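Local coordinates for protein 4-hydroxybenzoyl-CoA thioesterase (PDB 6FDG) that probably hydrolyses the thioester bond of acyl-CoA substrates, acting as a DHNA-CoA thioesterase in the vitamin K2 pathway, at residues E7-Y12 with P71-V76; S55-L60 with T107-I112; Y83-S88 with D128-Y133. One frame throughout, in Å; residues are numbered along the deposited sequence.

Overall arrangement
The chain has the hotdog fold of the 4-hydroxybenzoyl-CoA thioesterase family: a curved sheet wrapped round helix 26-41. Contacts 1 and 2 both lie in this sheet, with centres about 24 Å apart on opposite sides of the chain's centre. Contact 1 joins strands 2-9 and 73-83. Contact 2 joins strands 57-64 and 101-113. Along the chain their segments alternate. Contact 3 packs helix 127-141 on the loop between strands 73-83 and 88-95. Its centre is about 13 Å from that of contact 2, which it touches, and about 30 Å from that of contact 1. Contacts 1 and 2 thus tie the sheet together and reach neighbouring subunits, while contact 3 fixes a late helix within one chain.

Contact 1 (E7-Y12 with P71-V76); sequences EIEARY and PEKVKV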
loop_
_atom_site.group_PDB
_atom_site.type_symbol
_atom_site.label_atom_id
_atom_site.label_comp_id
_atom_site.label_asym_id
_atom_site.label_seq_id
_atom_site.Cartn_x
_atom_site.Cartn_y
_atom_site.Cartn_z
ATOM N N GLU A 7 -16.310 -12.175 -2.308
ATOM C CA GLU A 7 -15.204 -12.802 -3.052
ATOM C C GLU A 7 -14.177 -11.709 -3.365
ATOM O O GLU A 7 -14.518 -10.618 -3.842
ATOM C CB GLU A 7 -15.733 -13.390 -4.362
ATOM C CG GLU A 7 -16.719 -14.539 -4.120
ATOM C CD GLU A 7 -17.040 -15.267 -5.445
ATOM O OE1 GLU A 7 -16.116 -15.907 -5.989
ATOM O OE2 GLU A 7 -18.181 -15.144 -5.946
ATOM N N ILE A 8 -12.910 -12.042 -3.135
ATOM C CA ILE A 8 -11.789 -11.187 -3.417
ATOM C C ILE A 8 -10.752 -11.982 -4.216
ATOM O O ILE A 8 -10.410 -13.097 -3.839
ATOM C CB ILE A 8 -11.170 -10.646 -2.099
ATOM C CG1 ILE A 8 -12.234 -9.868 -1.293
ATOM C CG2 ILE A 8 -9.893 -9.851 -2.399
ATOM C CD1 ILE A 8 -11.687 -9.293 0.007
ATOM N N GLU A 9 -10.248 -11.398 -5.270
ATOM C CA GLU A 9 -9.163 -12.048 -6.032
ATOM C C GLU A 9 -7.868 -11.348 -5.660
ATOM O O GLU A 9 -7.741 -10.137 -5.833
ATOM C CB GLU A 9 -9.430 -11.896 -7.529
ATOM C CG GLU A 9 -8.331 -12.522 -8.364
ATOM C CD GLU A 9 -8.844 -13.224 -9.600
ATOM O OE1 GLU A 9 -9.703 -12.666 -10.310
ATOM O OE2 GLU A 9 -8.428 -14.382 -9.833
ATOM N N ALA A 10 -6.904 -12.100 -5.145
ATOM C CA ALA A 10 -5.641 -11.558 -4.751
ATOM C C ALA A 10 -4.950 -10.878 -5.897
ATOM O O ALA A 10 -5.057 -11.315 -7.091
ATOM C CB ALA A 10 -4.770 -12.641 -4.178
ATOM N N ARG A 11 -4.181 -9.838 -5.644
ATOM C CA ARG A 11 -3.422 -9.106 -6.648
ATOM C C ARG A 11 -1.946 -9.378 -6.464
ATOM O O ARG A 11 -1.465 -9.548 -5.370
ATOM C CB ARG A 11 -3.661 -7.579 -6.471
ATOM C CG ARG A 11 -5.101 -7.187 -6.788
ATOM C CD ARG A 11 -5.385 -5.806 -6.275
ATOM N NE ARG A 11 -6.701 -5.344 -6.670
ATOM C CZ ARG A 11 -7.220 -4.125 -6.441
ATOM N NH1 ARG A 11 -6.501 -3.254 -5.853
ATOM N NH2 ARG A 11 -8.399 -3.865 -6.962
ATOM N N TYR A 12 -1.204 -9.346 -7.582
ATOM C CA TYR A 12 0.245 -9.495 -7.500
ATOM C C TYR A 12 0.890 -8.474 -6.612
ATOM O O TYR A 12 1.780 -8.740 -5.826
ATOM C CB TYR A 12 0.771 -9.386 -8.957
ATOM C CG TYR A 12 2.244 -9.750 -9.079
ATOM C CD1 TYR A 12 3.290 -8.877 -8.829
ATOM C CD2 TYR A 12 2.569 -11.089 -9.307
ATOM C CE1 TYR A 12 4.629 -9.329 -8.842
ATOM C CE2 TYR A 12 3.864 -11.496 -9.432
ATOM C CZ TYR A 12 4.827 -10.594 -9.146
ATOM O OH TYR A 12 6.257 -10.945 -9.244
ATOM N N PRO A 71 -1.421 -16.817 -7.135
ATOM C CA PRO A 71 -2.736 -16.272 -7.274
ATOM C C PRO A 71 -3.770 -16.984 -6.317
ATOM O O PRO A 71 -3.574 -18.181 -5.942
ATOM C CB PRO A 71 -3.083 -16.424 -8.724
ATOM C CG PRO A 71 -2.404 -17.681 -9.055
ATOM C CD PRO A 71 -1.122 -17.739 -8.268
ATOM N N GLU A 72 -4.887 -16.345 -5.993
ATOM C CA GLU A 72 -5.944 -16.999 -5.207
ATOM C C GLU A 72 -7.192 -16.225 -5.243
ATOM O O GLU A 72 -7.170 -14.973 -5.023
ATOM C CB GLU A 72 -5.536 -17.085 -3.717
ATOM C CG GLU A 72 -6.246 -18.072 -2.814
ATOM C CD GLU A 72 -5.594 -19.446 -2.713
ATOM O OE1 GLU A 72 -4.476 -19.641 -3.111
ATOM O OE2 GLU A 72 -6.234 -20.356 -2.237
ATOM N N LYS A 73 -8.349 -16.875 -5.369
ATOM C CA LYS A 73 -9.677 -16.292 -5.156
ATOM C C LYS A 73 -10.138 -16.735 -3.815
ATOM O O LYS A 73 -10.158 -17.959 -3.444
ATOM C CB LYS A 73 -10.634 -16.917 -6.172
ATOM C CG LYS A 73 -10.080 -16.570 -7.502
ATOM C CD LYS A 73 -10.863 -17.153 -8.672
ATOM C CE LYS A 73 -11.692 -16.068 -9.325
ATOM N NZ LYS A 73 -10.911 -15.457 -10.421
ATOM N N VAL A 74 -10.385 -15.832 -2.893
ATOM C CA VAL A 74 -10.834 -16.142 -1.539
ATOM C C VAL A 74 -12.264 -15.702 -1.267
ATOM O O VAL A 74 -12.808 -14.851 -2.015
ATOM C CB VAL A 74 -9.884 -15.513 -0.486
ATOM C CG1 VAL A 74 -8.448 -15.901 -0.623
ATOM C CG2 VAL A 74 -10.020 -13.979 -0.427
ATOM N N LYS A 75 -12.878 -16.264 -0.221
ATOM C CA LYS A 75 -14.194 -15.843 0.192
ATOM C C LYS A 75 -14.094 -15.416 1.611
ATOM O O LYS A 75 -13.485 -16.048 2.466
ATOM C CB LYS A 75 -15.195 -17.011 0.080
ATOM C CG LYS A 75 -15.402 -17.437 -1.397
ATOM C CD LYS A 75 -16.299 -18.657 -1.585
ATOM C CE LYS A 75 -16.155 -19.043 -3.072
ATOM N NZ LYS A 75 -16.368 -17.861 -4.004
ATOM N N VAL A 76 -14.620 -14.211 1.899
ATOM C CA VAL A 76 -14.595 -13.595 3.229
ATOM C C VAL A 76 -15.987 -13.620 3.826
ATOM O O VAL A 76 -16.876 -13.056 3.189
ATOM C CB VAL A 76 -14.015 -12.172 3.251
ATOM C CG1 VAL A 76 -13.910 -11.751 4.692
ATOM C CG2 VAL A 76 -12.710 -12.105 2.508
HETATM O O HOH W 1 -5.359 -14.049 -7.565
#
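An antiparallel strand pair of the hotdog sheet brings Ile-8 opposite Val-74, where strand 2-9 ends and strand 73-83 begins. The two residues form a hydrogen-bonded pair: Ile-8 N donates to Val-74 O (3.0 Å), and Val-74 N donates back to Ile-8 O (2.9 Å). Two residues on, Ala-10 N donates to Glu-72 O at 2.9 Å. A water then continues the link, donating to Ala-10 O and accepting from Glu-72 N.

The faces of the sheet differ. On the buried face, Ile-8 CB meets Val-74 CG2, and Ile-8 CD1 reaches Val-76 CG2 at 3.9 Å. These side chains pack on helix 26-41, at Trp-29, Val-32 and Ala-33. The exposed face carries two salt bridges between non-hydrogen-bonded pairs. Glu-7 and Lys-75 run side by side, with Glu-7 OE1 2.8 Å from Lys-75 NZ. The Lys-75 chain is extended until a bend at chi4 (-51°) turns NZ to the carboxylate.

Glu-9 and Lys-73 also lie alongside each other. Lys-73 bends at chi3 and chi4, and its NZ meets Glu-9 OE2 at 2.8 Å from above the carboxylate plane, 42° out of it.

Contact 2 (S55-L60 with T107-I112); sequences SPVTDL and TELICI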
loop_
_atom_site.group_PDB
_atom_site.type_symbol
_atom_site.label_atom_id
_atom_site.label_comp_id
_atom_site.label_asym_id
_atom_site.label_seq_id
_atom_site.Cartn_x
_atom_site.Cartn_y
_atom_site.Cartn_z
ATOM N N SER A 55 -16.413 6.535 9.912
ATOM C CA SER A 55 -16.359 5.354 10.750
ATOM C C SER A 55 -14.942 4.695 10.745
ATOM O O SER A 55 -14.759 3.765 9.906
ATOM C CB SER A 55 -17.391 4.387 10.333
ATOM O OG SER A 55 -17.536 3.327 11.217
ATOM N N PRO A 56 -14.126 5.108 11.623
ATOM C CA PRO A 56 -12.809 4.469 11.678
ATOM C C PRO A 56 -12.752 3.256 12.519
ATOM O O PRO A 56 -13.505 3.038 13.484
ATOM C CB PRO A 56 -11.954 5.554 12.272
ATOM C CG PRO A 56 -12.865 6.271 13.247
ATOM C CD PRO A 56 -14.163 6.276 12.505
ATOM N N VAL A 57 -11.783 2.413 12.142
ATOM C CA VAL A 57 -11.369 1.215 13.003
ATOM C C VAL A 57 -10.669 1.624 14.209
ATOM O O VAL A 57 -9.650 2.358 14.080
ATOM C CB VAL A 57 -10.560 0.278 12.118
ATOM C CG1 VAL A 57 -10.016 -0.827 12.989
ATOM C CG2 VAL A 57 -11.402 -0.277 11.036
ATOM N N THR A 58 -11.024 1.163 15.378
ATOM C CA THR A 58 -10.419 1.399 16.629
ATOM C C THR A 58 -9.697 0.217 17.224
ATOM O O THR A 58 -8.875 0.369 18.158
ATOM C CB THR A 58 -11.427 2.009 17.653
ATOM O OG1 THR A 58 -12.415 1.014 17.941
ATOM C CG2 THR A 58 -11.909 3.350 17.115
ATOM N N ASP A 59 -9.906 -0.996 16.669
ATOM C CA ASP A 59 -9.186 -2.197 17.132
ATOM C C ASP A 59 -9.171 -3.133 16.003
ATOM O O ASP A 59 -10.213 -3.356 15.314
ATOM C CB ASP A 59 -9.866 -2.891 18.304
ATOM C CG ASP A 59 -9.049 -3.884 18.953
ATOM O OD1 ASP A 59 -8.121 -3.501 19.664
ATOM O OD2 ASP A 59 -9.294 -5.058 18.745
ATOM N N LEU A 60 -8.065 -3.790 15.723
ATOM C CA LEU A 60 -7.860 -4.733 14.613
ATOM C C LEU A 60 -7.263 -6.008 15.192
ATOM O O LEU A 60 -6.229 -5.893 15.941
ATOM C CB LEU A 60 -6.950 -4.160 13.526
ATOM C CG LEU A 60 -6.471 -5.146 12.455
ATOM C CD1 LEU A 60 -7.640 -5.580 11.545
ATOM C CD2 LEU A 60 -5.412 -4.460 11.645
ATOM N N THR A 107 -12.655 -6.473 13.712
ATOM C CA THR A 107 -12.471 -5.022 13.741
ATOM C C THR A 107 -13.515 -4.344 14.576
ATOM O O THR A 107 -14.764 -4.598 14.324
ATOM C CB THR A 107 -12.502 -4.376 12.381
ATOM O OG1 THR A 107 -13.783 -4.679 11.744
ATOM C CG2 THR A 107 -11.349 -4.819 11.453
ATOM N N GLU A 108 -13.136 -3.467 15.495
ATOM C CA GLU A 108 -14.099 -2.568 16.193
ATOM C C GLU A 108 -14.134 -1.300 15.433
ATOM O O GLU A 108 -13.102 -0.719 15.049
ATOM C CB GLU A 108 -13.612 -2.392 17.612
ATOM C CG GLU A 108 -14.600 -1.464 18.436
ATOM C CD GLU A 108 -14.009 -1.237 19.794
ATOM O OE1 GLU A 108 -12.892 -0.687 19.841
ATOM O OE2 GLU A 108 -14.646 -1.571 20.774
ATOM N N LEU A 109 -15.364 -0.758 15.231
ATOM C CA LEU A 109 -15.666 0.464 14.471
ATOM C C LEU A 109 -16.469 1.388 15.396
ATOM O O LEU A 109 -17.328 0.897 16.158
ATOM C CB LEU A 109 -16.455 0.232 13.235
ATOM C CG LEU A 109 -15.852 -0.364 11.999
ATOM C CD1 LEU A 109 -15.107 0.653 11.300
ATOM C CD2 LEU A 109 -15.048 -1.607 12.159
ATOM N N ILE A 110 -16.228 2.650 15.288
ATOM C CA ILE A 110 -17.035 3.748 15.937
ATOM C C ILE A 110 -17.473 4.653 14.807
ATOM O O ILE A 110 -17.004 4.590 13.688
ATOM C CB ILE A 110 -16.298 4.490 17.081
ATOM C CG1 ILE A 110 -15.041 5.197 16.551
ATOM C CG2 ILE A 110 -15.958 3.520 18.151
ATOM C CD1 ILE A 110 -14.300 6.140 17.476
ATOM N N CYS A 111 -18.371 5.621 15.117
ATOM C CA CYS A 111 -18.704 6.677 14.179
ATOM C C CYS A 111 -18.426 8.023 14.836
ATOM O O CYS A 111 -18.723 8.182 16.018
ATOM C CB CYS A 111 -20.207 6.596 13.853
ATOM S SG CYS A 111 -20.703 5.169 12.843
ATOM N N ILE A 112 -17.862 8.905 14.050
ATOM C CA ILE A 112 -17.443 10.212 14.535
ATOM C C ILE A 112 -17.762 11.269 13.511
ATOM O O ILE A 112 -17.941 11.077 12.373
ATOM C CB ILE A 112 -15.918 10.218 14.806
ATOM C CG1 ILE A 112 -15.096 10.058 13.542
ATOM C CG2 ILE A 112 -15.523 9.175 15.895
ATOM C CD1 ILE A 112 -13.578 10.063 13.814
#
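Val-57 and Leu-109 form the apolar centre of this strand pair. They are a non-hydrogen-bonded antiparallel pair, and their side chains cross at a slant, Val-57 CG2 meeting Leu-109 CD1 at 3.8 Å. On the same face Leu-60 CD1 touches Thr-107 CG2. A second apolar group includes Pro-56, whose CG lies against Ile-110 CG1. Pro-56 CG also meets Ile-112 CD1 at 3.9 Å. Thr-58 CG2 meets both CG1 and CD1 of Ile-110, the two side chains crossing at about a right angle.

The backbone holds these groups in register, with one shift. Thr-58 N donates to Glu-108 O (2.8 Å), and Glu-108 N donates to Asp-59 O (2.9 Å). Thr-58 and Asp-59 thus both face Glu-108, a classic beta bulge, and the chain turns a corner at Thr-58. Further along, Ile-110 N makes a longer bond to Pro-56 O, at 3.3 Å.

The side-chain hydrogen bonds lie outside this core. Thr-58 OG1 sits between its backbone N and carbonyl carbon (chi1 67°) and donates to Glu-108 OE1 at 2.6 Å. It arrives on the anti side of the carboxylate, 30° out of its plane. Ser-55 OG donates to Ile-110 O at 2.8 Å from above the carbonyl plane.

Val-57 and Leu-109 pack on Arg-34 of helix 26-41, and Leu-109 also touches Tyr-90 of strand 88-95. Asp-59 and Leu-60 pair with an antiparallel strand of the fourth subunit, so the sheet continues across the interface.

Contact 3 (Y83-S88 with D128-Y133); sequences YSRLRS and DWHEAY
Aromatic packing joins Tyr-83 to Tyr-133. Tyr-133 CB stands over the centre of the Tyr-83 ring, 3.5 Å from its centroid and almost on the ring normal. This is a CH-pi contact made by the methylene, close to the helix backbone. The two ring planes lie 48° apart in an oblique pair, with Tyr-133 CD2 coming to 3.7 Å from Tyr-83 CD1. Ser-88 OG comes to 4.3 Å from Tyr-133 CE2, further along the same ring. The Tyr-83 and His-130 rings meet rim to rim, neither over the face of the other.

One side-chain hydrogen bond crosses the contact. Tyr-83 OH and His-130 ND1 are 2.8 Å apart, and either could be the donor. Each group meets the other at its ring edge. The His-130 side chain has CG anti to the backbone N (chi1 174°), which carries the imidazole out from the helix and brings ND1 within bonding distance of the tyrosine hydroxyl. Tyr-133 OH instead bonds to Tyr-90 OH.

Arg-85 adds packing at the exposed side. Its CG lies 3.7 Å from His-130 CE1, and the same CE1 sits over one face of the guanidinium. The guanidinium and imidazole planes are 45° apart, so they are not stacked flat.

Within the loop, Ser-84 OG accepts from Arg-87 N, three residues on, in an ST motif. Around the contact, Tyr-83 also touches Leu-122 of helix 122-125, and Tyr-133 packs on Tyr-37, Ile-38 and Leu-41 of helix 26-41.

The whole is a small aromatic cluster of Tyr-83, His-130 and Tyr-133. It packs helix 127-141 against the turn linking strands 73-83 and 88-95 of the hotdog sheet.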
loop_
_atom_site.group_PDB
_atom_site.type_symbol
_atom_site.label_atom_id
_atom_site.label_comp_id
_atom_site.label_asym_id
_atom_site.label_seq_id
_atom_site.Cartn_x
_atom_site.Cartn_y
_atom_site.Cartn_z
ATOM N N TYR A 83 -23.162 -5.310 18.459
ATOM C CA TYR A 83 -23.600 -3.999 18.068
ATOM C C TYR A 83 -24.020 -3.214 19.237
ATOM O O TYR A 83 -24.824 -3.724 20.087
ATOM C CB TYR A 83 -24.768 -4.102 17.063
ATOM C CG TYR A 83 -25.433 -2.778 16.881
ATOM C CD1 TYR A 83 -24.776 -1.757 16.173
ATOM C CD2 TYR A 83 -26.692 -2.454 17.389
ATOM C CE1 TYR A 83 -25.322 -0.511 16.045
ATOM C CE2 TYR A 83 -27.243 -1.187 17.252
ATOM C CZ TYR A 83 -26.545 -0.230 16.590
ATOM O OH TYR A 83 -27.005 1.053 16.394
ATOM N N SER A 84 -23.591 -1.981 19.388
ATOM C CA SER A 84 -24.173 -1.010 20.291
ATOM C C SER A 84 -24.203 0.300 19.498
ATOM O O SER A 84 -23.599 0.468 18.438
ATOM C CB SER A 84 -23.420 -0.815 21.541
ATOM O OG SER A 84 -22.262 -0.028 21.378
ATOM N N ARG A 85 -25.002 1.264 20.028
ATOM C CA ARG A 85 -25.118 2.541 19.283
ATOM C C ARG A 85 -23.785 3.321 19.268
ATOM O O ARG A 85 -23.671 4.204 18.390
ATOM C CB ARG A 85 -26.117 3.430 20.047
ATOM C CG ARG A 85 -27.504 2.848 20.330
ATOM C CD ARG A 85 -28.162 3.384 21.631
ATOM N NE ARG A 85 -29.517 3.141 21.789
ATOM C CZ ARG A 85 -30.063 2.038 22.286
ATOM N NH1 ARG A 85 -29.349 1.004 22.702
ATOM N NH2 ARG A 85 -31.381 1.946 22.309
ATOM N N LEU A 86 -22.803 3.002 20.072
ATOM C CA LEU A 86 -21.551 3.644 20.060
ATOM C C LEU A 86 -20.419 2.860 19.335
ATOM O O LEU A 86 -19.435 3.529 18.934
ATOM C CB LEU A 86 -21.105 3.977 21.440
ATOM C CG LEU A 86 -21.919 5.189 22.090
ATOM C CD1 LEU A 86 -21.514 5.313 23.535
ATOM C CD2 LEU A 86 -21.714 6.472 21.401
ATOM N N ARG A 87 -20.559 1.562 19.214
ATOM C CA ARG A 87 -19.480 0.746 18.580
ATOM C C ARG A 87 -19.961 -0.542 18.132
ATOM O O ARG A 87 -20.893 -1.191 18.675
ATOM C CB ARG A 87 -18.333 0.543 19.502
ATOM C CG ARG A 87 -18.571 -0.298 20.703
ATOM C CD ARG A 87 -17.493 -0.140 21.815
ATOM N NE ARG A 87 -17.008 1.255 21.836
ATOM C CZ ARG A 87 -17.476 2.276 22.578
ATOM N NH1 ARG A 87 -18.399 2.103 23.575
ATOM N NH2 ARG A 87 -16.973 3.493 22.321
ATOM N N SER A 88 -19.361 -1.013 17.055
ATOM C CA SER A 88 -19.703 -2.327 16.481
ATOM C C SER A 88 -18.435 -3.195 16.416
ATOM O O SER A 88 -17.334 -2.599 16.083
ATOM C CB SER A 88 -20.211 -2.263 15.117
ATOM O OG SER A 88 -21.524 -1.608 15.025
ATOM N N ASP A 128 -32.281 4.632 10.698
ATOM C CA ASP A 128 -32.559 3.503 9.835
ATOM C C ASP A 128 -31.414 2.458 9.979
ATOM O O ASP A 128 -31.722 1.202 9.972
ATOM C CB ASP A 128 -32.625 3.926 8.384
ATOM C CG ASP A 128 -31.513 4.985 7.916
ATOM O OD1 ASP A 128 -30.934 5.857 8.688
ATOM O OD2 ASP A 128 -31.259 4.963 6.674
ATOM N N TRP A 129 -30.148 2.891 10.025
ATOM C CA TRP A 129 -29.035 1.906 10.242
ATOM C C TRP A 129 -29.211 1.328 11.602
ATOM O O TRP A 129 -29.077 0.074 11.788
ATOM C CB TRP A 129 -27.686 2.632 10.153
ATOM C CG TRP A 129 -27.244 3.120 8.883
ATOM C CD1 TRP A 129 -27.850 4.016 8.040
ATOM C CD2 TRP A 129 -25.935 2.875 8.282
ATOM N NE1 TRP A 129 -27.023 4.337 6.992
ATOM C CE2 TRP A 129 -25.837 3.703 7.145
ATOM C CE3 TRP A 129 -24.865 2.068 8.643
ATOM C CZ2 TRP A 129 -24.750 3.700 6.331
ATOM C CZ3 TRP A 129 -23.720 2.136 7.772
ATOM C CH2 TRP A 129 -23.745 2.929 6.670
ATOM N N HIS A 130 -29.461 2.054 12.684
ATOM C CA HIS A 130 -29.711 1.513 13.984
ATOM C C HIS A 130 -30.801 0.469 14.068
ATOM O O HIS A 130 -30.657 -0.557 14.734
ATOM C CB HIS A 130 -30.005 2.671 15.028
ATOM C CG HIS A 130 -30.409 2.176 16.332
ATOM N ND1 HIS A 130 -29.586 1.590 17.201
ATOM C CD2 HIS A 130 -31.652 2.187 16.929
ATOM C CE1 HIS A 130 -30.234 1.280 18.325
ATOM N NE2 HIS A 130 -31.506 1.634 18.162
ATOM N N GLU A 131 -31.893 0.757 13.352
ATOM C CA GLU A 131 -33.022 -0.223 13.456
ATOM C C GLU A 131 -32.511 -1.527 12.834
ATOM O O GLU A 131 -32.853 -2.553 13.427
ATOM C CB GLU A 131 -34.220 0.358 12.702
ATOM C CG GLU A 131 -35.367 -0.636 12.372
ATOM C CD GLU A 131 -36.453 0.002 11.472
ATOM O OE1 GLU A 131 -36.141 0.579 10.399
ATOM O OE2 GLU A 131 -37.644 -0.058 11.846
ATOM N N ALA A 132 -31.827 -1.450 11.696
ATOM C CA ALA A 132 -31.353 -2.682 10.986
ATOM C C ALA A 132 -30.315 -3.451 11.817
ATOM O O ALA A 132 -30.474 -4.668 12.059
ATOM C CB ALA A 132 -30.876 -2.374 9.657
ATOM N N TYR A 133 -29.366 -2.677 12.422
ATOM C CA TYR A 133 -28.374 -3.368 13.245
ATOM C C TYR A 133 -28.912 -3.987 14.486
ATOM O O TYR A 133 -28.472 -5.002 14.984
ATOM C CB TYR A 133 -27.150 -2.381 13.546
ATOM C CG TYR A 133 -26.118 -2.315 12.427
ATOM C CD1 TYR A 133 -26.360 -1.795 11.218
ATOM C CD2 TYR A 133 -24.871 -2.836 12.647
ATOM C CE1 TYR A 133 -25.413 -1.747 10.201
ATOM C CE2 TYR A 133 -23.882 -2.777 11.647
ATOM C CZ TYR A 133 -24.176 -2.327 10.460
ATOM O OH TYR A 133 -23.230 -2.273 9.414
#